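Local coordinates for protein esterase (Xanthomonas oryzae pv. oryzae, PDB 3H2G) that acts as an esterase that degrades the rice cell wall, an activity the bacterium uses in causing disease on its host, at residues A[11-16]-A[95-100]; A[66-71]-A[108-113]. All blocks are in the same frame, centred on the assembly; numbering follows the deposited sequence.

Overall arrangement
Contact 1 (11-16 with 95-100) and contact 2 (66-71 with 108-113) join two consecutive short helices to the mixed sheet of an alpha/beta-hydrolase fold, with their centres about 10 Å apart. Contact 1 lies at the outermost strand, 7-16, and contact 2 two strands further in, on 60-71. They meet directly: Val-66 CG2 is 3.8 Å from Ala-97 CA, and Val-110 CG2 is 3.8 Å from Ile-100 CG2, while Val-110 CG1 approaches Tyr-16 CD1 at 4.1 Å. Of the two, contact 2 brings the Leu-109 side chain near, though not against, a probable nucleophile elbow around Ser-176, part of a likely triad with His-377 and Asp-336.

Contact 1 (A[11-16]-A[95-100]); sequences NFLTSY and EQAKEI
Leu-13 on the edge strand and Lys-98 on the short helix come nearest in backbone, their CA atoms 7.8 Å apart, and the two segments run in roughly the same direction, their axes crossing at 32° with a closest approach of 9.2 Å. Leu-13 does most of the touching. Its chain is extended (chi2 180°), which carries CD1 onto the helix backbone, 3.5 Å from Ala-97 O, with the Ala-97 CB methyl 4.0 Å from the same CD1. Lys-98 adds its aliphatic CG, 4.3 Å from Leu-13 CD1. Its ammonium group is shared between two salt bridges, one to Glu-48 of strand 43-54, which ties it to the sheet, and one to the N-cap residue of its own helix, NZ meeting Glu-95 OE1 at 2.9 Å on the syn side, tilted 24° out of the carboxylate plane. Further along, the Tyr-16 ring lies obliquely against Ile-100, CE1 4.3 Å from CG2. Leu-13 and Tyr-16 both point at the helix although three residues apart: Leu-13 has a helical psi, and both it and Thr-14 bond to the backbone of Val-46, a pattern consistent with a classic beta bulge that shifts the alternation. Helix 96-102 thus covers one face of strand 7-16 beside helix 108-114, while Phe-12 packs on helix 141-162 across the sheet.

Contact 2 (A[66-71]-A[108-113]); sequences VLLIPG and PLVTRL
Leu-68 is the one strand residue that reaches the helix here, and it does so chiefly through CD1, which rests 3.7 Å from Leu-109 CB and 3.9 Å from Val-110 CG2. This is strand-to-helix packing on one face of the central sheet of an alpha/beta-hydrolase fold, buried and without a hydrogen bond across it, although CD1 also lies 3.8 Å from Leu-109 O. With CG beside the backbone N (chi1 -56°) and CD1 anti to CA, the CG-CD1 bond of Leu-68 points nearly at Leu-109 CB, while Val-110 CG2 comes in from the flank. Leu-109 crosses it at about a right angle, offering its CB while the rest of its side chain runs past. Val-110 has CG2 beside its own backbone N, and that branch closes on the leucine methyl. Backbones stay well apart, Leu-68 CA and Val-110 CA being 7.3 Å from each other.

One shell out, Leu-68 is held in the sheet by backbone bonding to Val-120 of strand 119-123, while Leu-67 and Ile-69 turn to helix 141-162. On the helix side, Asp-107 receives the Leu-109 N-H through its carboxylate, and Val-110 also lies on Ile-21 of helix 18-26. Farther out, Arg-112 pins the helix to its surroundings, NE in a salt bridge with Glu-382 OE2 and NH1 in another with Glu-38 OE1.

Contact 1 (A[11-16]-A[95-100])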
loop_
_atom_site.group_PDB
_atom_site.type_symbol
_atom_site.label_atom_id
_atom_site.label_comp_id
_atom_site.label_asym_id
_atom_site.label_seq_id
_atom_site.Cartn_x
_atom_site.Cartn_y
_atom_site.Cartn_z
ATOM N N ASN A 11 -0.745 13.521 -18.079
ATOM C CA ASN A 11 -0.243 14.879 -17.987
ATOM C C ASN A 11 1.066 14.904 -17.216
ATOM O O ASN A 11 1.227 14.190 -16.226
ATOM C CB ASN A 11 -1.286 15.746 -17.276
ATOM C CG ASN A 11 -0.908 17.205 -17.242
ATOM O OD1 ASN A 11 -0.664 17.819 -18.281
ATOM N ND2 ASN A 11 -0.862 17.776 -16.045
ATOM N N PHE A 12 2.008 15.716 -17.677
ATOM C CA PHE A 12 3.284 15.825 -16.994
ATOM C C PHE A 12 3.239 17.071 -16.125
ATOM O O PHE A 12 2.861 18.149 -16.583
ATOM C CB PHE A 12 4.418 15.865 -18.019
ATOM C CG PHE A 12 4.440 14.659 -18.914
ATOM C CD1 PHE A 12 3.670 14.622 -20.073
ATOM C CD2 PHE A 12 5.160 13.524 -18.552
ATOM C CE1 PHE A 12 3.613 13.470 -20.857
ATOM C CE2 PHE A 12 5.110 12.366 -19.327
ATOM C CZ PHE A 12 4.334 12.339 -20.482
ATOM N N LEU A 13 3.606 16.904 -14.857
ATOM C CA LEU A 13 3.567 17.989 -13.886
ATOM C C LEU A 13 4.836 18.811 -13.734
ATOM O O LEU A 13 4.797 20.037 -13.825
ATOM C CB LEU A 13 3.175 17.437 -12.511
ATOM C CG LEU A 13 1.776 16.826 -12.398
ATOM C CD1 LEU A 13 1.544 16.323 -10.971
ATOM C CD2 LEU A 13 0.739 17.879 -12.765
ATOM N N THR A 14 5.951 18.137 -13.483
ATOM C CA THR A 14 7.223 18.823 -13.285
ATOM C C THR A 14 8.367 17.820 -13.368
ATOM O O THR A 14 8.146 16.626 -13.575
ATOM C CB THR A 14 7.257 19.510 -11.895
ATOM O OG1 THR A 14 8.471 20.260 -11.748
ATOM C CG2 THR A 14 7.185 18.468 -10.791
ATOM N N SER A 15 9.592 18.314 -13.222
ATOM C CA SER A 15 10.773 17.461 -13.256
ATOM C C SER A 15 11.765 17.978 -12.228
ATOM O O SER A 15 11.794 19.173 -11.929
ATOM C CB SER A 15 11.425 17.479 -14.645
ATOM O OG SER A 15 10.542 16.971 -15.629
ATOM N N TYR A 16 12.570 17.073 -11.682
ATOM C CA TYR A 16 13.577 17.439 -10.693
ATOM C C TYR A 16 14.941 17.028 -11.217
ATOM O O TYR A 16 15.096 15.938 -11.762
ATOM C CB TYR A 16 13.296 16.737 -9.365
ATOM C CG TYR A 16 11.882 16.951 -8.900
ATOM C CD1 TYR A 16 10.969 15.898 -8.873
ATOM C CD2 TYR A 16 11.435 18.224 -8.546
ATOM C CE1 TYR A 16 9.644 16.107 -8.509
ATOM C CE2 TYR A 16 10.112 18.445 -8.183
ATOM C CZ TYR A 16 9.222 17.383 -8.168
ATOM O OH TYR A 16 7.907 17.606 -7.830
ATOM N N GLU A 95 -4.230 12.697 -4.601
ATOM C CA GLU A 95 -3.546 12.135 -5.767
ATOM C C GLU A 95 -2.044 12.126 -5.463
ATOM O O GLU A 95 -1.464 13.171 -5.160
ATOM C CB GLU A 95 -3.796 12.998 -7.004
ATOM C CG GLU A 95 -5.240 13.052 -7.474
ATOM C CD GLU A 95 -5.463 14.150 -8.498
ATOM O OE1 GLU A 95 -4.635 14.281 -9.425
ATOM O OE2 GLU A 95 -6.467 14.879 -8.380
ATOM N N GLN A 96 -1.411 10.960 -5.545
ATOM C CA GLN A 96 0.021 10.867 -5.263
ATOM C C GLN A 96 0.874 11.805 -6.115
ATOM O O GLN A 96 1.820 12.418 -5.620
ATOM C CB GLN A 96 0.528 9.445 -5.486
ATOM C CG GLN A 96 -0.067 8.398 -4.577
ATOM C CD GLN A 96 0.421 7.016 -4.945
ATOM O OE1 GLN A 96 1.520 6.608 -4.567
ATOM N NE2 GLN A 96 -0.384 6.295 -5.714
ATOM N N ALA A 97 0.549 11.899 -7.402
ATOM C CA ALA A 97 1.307 12.741 -8.321
ATOM C C ALA A 97 1.336 14.201 -7.882
ATOM O O ALA A 97 2.392 14.833 -7.865
ATOM C CB ALA A 97 0.733 12.628 -9.729
ATOM N N LYS A 98 0.176 14.735 -7.522
ATOM C CA LYS A 98 0.107 16.124 -7.091
ATOM C C LYS A 98 0.768 16.335 -5.733
ATOM O O LYS A 98 1.299 17.412 -5.458
ATOM C CB LYS A 98 -1.349 16.595 -7.071
ATOM C CG LYS A 98 -1.909 16.796 -8.476
ATOM C CD LYS A 98 -3.290 17.425 -8.471
ATOM C CE LYS A 98 -3.717 17.811 -9.882
ATOM N NZ LYS A 98 -3.793 16.642 -10.800
ATOM N N GLU A 99 0.745 15.307 -4.889
ATOM C CA GLU A 99 1.366 15.398 -3.572
ATOM C C GLU A 99 2.885 15.517 -3.732
ATOM O O GLU A 99 3.526 16.322 -3.057
ATOM C CB GLU A 99 1.016 14.165 -2.737
ATOM C CG GLU A 99 1.558 14.176 -1.313
ATOM C CD GLU A 99 1.152 15.414 -0.530
ATOM O OE1 GLU A 99 -0.004 15.869 -0.674
ATOM O OE2 GLU A 99 1.988 15.927 0.243
ATOM N N ILE A 100 3.460 14.719 -4.629
ATOM C CA ILE A 100 4.900 14.773 -4.864
ATOM C C ILE A 100 5.246 16.151 -5.423
ATOM O O ILE A 100 6.259 16.751 -5.058
ATOM C CB ILE A 100 5.344 13.675 -5.857
ATOM C CG1 ILE A 100 5.148 12.298 -5.212
ATOM C CG2 ILE A 100 6.801 13.879 -6.260
ATOM C CD1 ILE A 100 5.519 11.133 -6.104
#

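Contact 2 (A[66-71]-A[108-113])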
loop_
_atom_site.group_PDB
_atom_site.type_symbol
_atom_site.label_atom_id
_atom_site.label_comp_id
_atom_site.label_asym_id
_atom_site.label_seq_id
_atom_site.Cartn_x
_atom_site.Cartn_y
_atom_site.Cartn_z
ATOM N N VAL A 66 0.288 7.686 -10.596
ATOM C CA VAL A 66 1.477 8.513 -10.697
ATOM C C VAL A 66 2.527 7.725 -11.472
ATOM O O VAL A 66 2.600 6.502 -11.371
ATOM C CB VAL A 66 2.031 8.891 -9.289
ATOM C CG1 VAL A 66 2.340 7.632 -8.483
ATOM C CG2 VAL A 66 3.277 9.747 -9.432
ATOM N N LEU A 67 3.319 8.434 -12.268
ATOM C CA LEU A 67 4.370 7.808 -13.061
ATOM C C LEU A 67 5.630 8.649 -12.933
ATOM O O LEU A 67 5.621 9.834 -13.259
ATOM C CB LEU A 67 3.950 7.722 -14.534
ATOM C CG LEU A 67 5.031 7.361 -15.566
ATOM C CD1 LEU A 67 5.582 5.971 -15.279
ATOM C CD2 LEU A 67 4.432 7.417 -16.970
ATOM N N LEU A 68 6.702 8.035 -12.442
ATOM C CA LEU A 68 7.982 8.723 -12.285
ATOM C C LEU A 68 8.928 8.153 -13.333
ATOM O O LEU A 68 9.153 6.941 -13.382
ATOM C CB LEU A 68 8.538 8.498 -10.874
ATOM C CG LEU A 68 7.606 8.921 -9.733
ATOM C CD1 LEU A 68 8.273 8.651 -8.387
ATOM C CD2 LEU A 68 7.264 10.401 -9.869
ATOM N N ILE A 69 9.469 9.026 -14.176
ATOM C CA ILE A 69 10.365 8.599 -15.247
ATOM C C ILE A 69 11.775 9.141 -15.072
ATOM O O ILE A 69 11.974 10.354 -14.970
ATOM C CB ILE A 69 9.835 9.073 -16.622
ATOM C CG1 ILE A 69 8.382 8.628 -16.801
ATOM C CG2 ILE A 69 10.708 8.517 -17.741
ATOM C CD1 ILE A 69 7.746 9.115 -18.096
ATOM N N PRO A 70 12.778 8.247 -15.034
ATOM C CA PRO A 70 14.171 8.672 -14.876
ATOM C C PRO A 70 14.759 9.064 -16.229
ATOM O O PRO A 70 14.249 8.665 -17.276
ATOM C CB PRO A 70 14.840 7.429 -14.304
ATOM C CG PRO A 70 14.130 6.334 -15.039
ATOM C CD PRO A 70 12.673 6.776 -14.978
ATOM N N GLY A 71 15.832 9.845 -16.193
ATOM C CA GLY A 71 16.492 10.268 -17.416
ATOM C C GLY A 71 17.753 11.026 -17.058
ATOM O O GLY A 71 17.920 11.433 -15.909
ATOM N N PRO A 108 10.524 9.666 -0.976
ATOM C CA PRO A 108 11.480 8.590 -1.253
ATOM C C PRO A 108 11.318 7.893 -2.606
ATOM O O PRO A 108 12.280 7.333 -3.131
ATOM C CB PRO A 108 11.297 7.647 -0.062
ATOM C CG PRO A 108 9.866 7.862 0.327
ATOM C CD PRO A 108 9.711 9.361 0.215
ATOM N N LEU A 109 10.118 7.915 -3.178
ATOM C CA LEU A 109 9.937 7.280 -4.480
ATOM C C LEU A 109 10.788 8.020 -5.503
ATOM O O LEU A 109 11.324 7.422 -6.434
ATOM C CB LEU A 109 8.469 7.306 -4.913
ATOM C CG LEU A 109 7.500 6.457 -4.084
ATOM C CD1 LEU A 109 6.136 6.477 -4.752
ATOM C CD2 LEU A 109 8.019 5.027 -3.964
ATOM N N VAL A 110 10.912 9.329 -5.320
ATOM C CA VAL A 110 11.719 10.147 -6.220
ATOM C C VAL A 110 13.205 10.067 -5.872
ATOM O O VAL A 110 14.036 9.748 -6.720
ATOM C CB VAL A 110 11.303 11.638 -6.156
ATOM C CG1 VAL A 110 12.312 12.497 -6.917
ATOM C CG2 VAL A 110 9.911 11.819 -6.740
ATOM N N THR A 111 13.525 10.350 -4.616
ATOM C CA THR A 111 14.909 10.382 -4.154
ATOM C C THR A 111 15.670 9.071 -4.045
ATOM O O THR A 111 16.889 9.056 -4.204
ATOM C CB THR A 111 15.010 11.099 -2.786
ATOM O OG1 THR A 111 14.366 10.312 -1.774
ATOM C CG2 THR A 111 14.336 12.457 -2.853
ATOM N N ARG A 112 14.972 7.970 -3.783
ATOM C CA ARG A 112 15.652 6.688 -3.625
ATOM C C ARG A 112 15.506 5.705 -4.779
ATOM O O ARG A 112 16.379 4.872 -4.995
ATOM C CB ARG A 112 15.160 5.995 -2.354
ATOM C CG ARG A 112 15.281 6.823 -1.095
ATOM C CD ARG A 112 16.730 7.073 -0.724
ATOM N NE ARG A 112 16.823 7.767 0.556
ATOM C CZ ARG A 112 17.950 7.941 1.236
ATOM N NH1 ARG A 112 19.097 7.472 0.758
ATOM N NH2 ARG A 112 17.928 8.573 2.402
ATOM N N LEU A 113 14.401 5.794 -5.510
ATOM C CA LEU A 113 14.149 4.855 -6.597
ATOM C C LEU A 113 14.237 5.435 -8.009
ATOM O O LEU A 113 15.081 5.011 -8.803
ATOM C CB LEU A 113 12.785 4.195 -6.375
ATOM C CG LEU A 113 12.703 3.349 -5.093
ATOM C CD1 LEU A 113 11.271 2.910 -4.850
ATOM C CD2 LEU A 113 13.625 2.136 -5.213
#